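Local structure of putative tautomerase (Streptomyces achromogenes, 3RY0) at residues L31-V35 with E36-V40. The protein is of unknown function but belongs to the tautomerase family of small beta-alpha-beta proteins and assembles from several copies of one short chain. Numbering follows the deposited sequence.
Sequences LGTPV and EAVRV
Thr33 and Ala37 meet across a single 3-10 turn, Val35 to Ala37, that belongs to the beta-alpha-beta crossover of the tautomerase fold and carries the chain from helix 13-31 into strand 39-45. Two i to i+3 backbone hydrogen bonds shape the turn. Ala37 N donates to Pro34 O (2.9 Å), and Val38 N donates to Val35 O (3.0 Å) with an N-H...O angle of 161°. In both, the donor stands well above the carbonyl plane, 52° out of it for Pro34, a geometry that goes with the tight winding of the turn. The side chain of Thr33 spreads over the end of this turn. From its CB, which points toward the turn, OG1 runs anti to the backbone N (chi1 -178°) and reaches the methyl of Ala37. Thr33 OG1 lies 3.5 Å from Ala37 CB; this is a van der Waals approach to a carbon. The other branch, Thr33 CG2, sits between the backbone N and the carbonyl carbon and touches Val38 CG2, also at 3.5 Å, the two side chains crossing at about a right angle. Val38 CG2 also lies 3.7 Å from Pro34 O, and Ala37 CB lies 4.3 Å from Pro34 CD. Before the turn, Gly32 leaves the helix with positive phi, and Thr33 O accepts a hydrogen bond from His28 ND1. Glu36 turns to another chain, its OE2 forming a salt bridge with Arg60 NH2 of the second subunit, while the following Arg39 and Val40 pair antiparallel with a strand of that subunit and continue the sheet across the interface. On Val38 itself, CB packs 3.6 Å from Val35 O, the oxygen that its own backbone N-H engages.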
loop_
_atom_site.group_PDB
_atom_site.type_symbol
_atom_site.label_atom_id
_atom_site.label_comp_id
_atom_site.label_asym_id
_atom_site.label_seq_id
_atom_site.Cartn_x
_atom_site.Cartn_y
_atom_site.Cartn_z
ATOM N N LEU A 31 -19.339 -0.735 10.864
ATOM C CA LEU A 31 -19.797 -0.442 9.517
ATOM C C LEU A 31 -21.066 -1.239 9.172
ATOM O O LEU A 31 -21.674 -0.906 8.143
ATOM C CB LEU A 31 -18.671 -0.797 8.514
ATOM C CG LEU A 31 -17.316 -0.094 8.743
ATOM C CD1 LEU A 31 -16.339 -0.623 7.776
ATOM C CD2 LEU A 31 -17.468 1.440 8.682
ATOM N N GLY A 32 -21.357 -2.341 9.810
ATOM C CA GLY A 32 -22.526 -3.160 9.385
ATOM C C GLY A 32 -22.096 -4.194 8.329
ATOM O O GLY A 32 -22.878 -5.122 7.989
ATOM N N THR A 33 -20.866 -4.132 7.866
ATOM C CA THR A 33 -20.420 -4.992 6.765
ATOM C C THR A 33 -20.474 -6.452 7.270
ATOM O O THR A 33 -19.998 -6.793 8.353
ATOM C CB THR A 33 -18.999 -4.556 6.275
ATOM O OG1 THR A 33 -18.595 -5.375 5.153
ATOM C CG2 THR A 33 -18.067 -4.755 7.286
ATOM N N PRO A 34 -20.998 -7.404 6.486
ATOM C CA PRO A 34 -20.938 -8.799 6.876
ATOM C C PRO A 34 -19.488 -9.296 7.094
ATOM O O PRO A 34 -18.595 -8.824 6.325
ATOM C CB PRO A 34 -21.641 -9.546 5.695
ATOM C CG PRO A 34 -22.497 -8.456 5.104
ATOM C CD PRO A 34 -21.708 -7.182 5.223
ATOM N N VAL A 35 -19.207 -10.140 8.069
ATOM C CA VAL A 35 -17.825 -10.573 8.285
ATOM C C VAL A 35 -17.169 -11.158 7.071
ATOM O O VAL A 35 -15.979 -10.919 6.797
ATOM C CB VAL A 35 -17.533 -11.425 9.535
ATOM C CG1 VAL A 35 -17.978 -10.700 10.809
ATOM C CG2 VAL A 35 -18.156 -12.754 9.452
ATOM N N GLU A 36 -17.923 -11.838 6.228
ATOM C CA GLU A 36 -17.360 -12.486 5.078
ATOM C C GLU A 36 -16.933 -11.454 4.012
ATOM O O GLU A 36 -16.200 -11.829 3.029
ATOM C CB GLU A 36 -18.418 -13.420 4.501
ATOM C CG GLU A 36 -17.865 -14.189 3.302
ATOM C CD GLU A 36 -16.886 -15.362 3.674
ATOM O OE1 GLU A 36 -16.623 -15.662 4.885
ATOM O OE2 GLU A 36 -16.492 -16.070 2.727
ATOM N N ALA A 37 -17.373 -10.211 4.121
ATOM C CA ALA A 37 -16.932 -9.175 3.200
ATOM C C ALA A 37 -15.686 -8.450 3.682
ATOM O O ALA A 37 -15.187 -7.527 2.978
ATOM C CB ALA A 37 -18.083 -8.142 3.048
ATOM N N VAL A 38 -15.194 -8.782 4.896
ATOM C CA VAL A 38 -13.965 -8.117 5.423
ATOM C C VAL A 38 -12.778 -9.007 5.218
ATOM O O VAL A 38 -12.786 -10.183 5.570
ATOM C CB VAL A 38 -14.148 -7.871 6.920
ATOM C CG1 VAL A 38 -12.908 -7.200 7.541
ATOM C CG2 VAL A 38 -15.464 -7.119 7.229
ATOM N N ARG A 39 -11.780 -8.384 4.547
ATOM C CA ARG A 39 -10.497 -9.061 4.371
ATOM C C ARG A 39 -9.411 -8.377 5.161
ATOM O O ARG A 39 -9.383 -7.119 5.199
ATOM C CB ARG A 39 -10.056 -9.153 2.855
ATOM C CG ARG A 39 -10.930 -10.131 2.136
ATOM C CD ARG A 39 -10.731 -10.062 0.552
ATOM N NE ARG A 39 -11.407 -11.214 0.002
ATOM C CZ ARG A 39 -12.711 -11.341 -0.043
ATOM N NH1 ARG A 39 -13.492 -10.295 0.140
ATOM N NH2 ARG A 39 -13.232 -12.526 -0.416
ATOM N N VAL A 40 -8.536 -9.134 5.783
ATOM C CA VAL A 40 -7.399 -8.585 6.528
ATOM C C VAL A 40 -6.157 -9.228 6.006
ATOM O O VAL A 40 -6.051 -10.502 5.906
ATOM C CB VAL A 40 -7.527 -8.894 8.056
ATOM C CG1 VAL A 40 -6.428 -8.179 8.832
ATOM C CG2 VAL A 40 -8.871 -8.463 8.653
#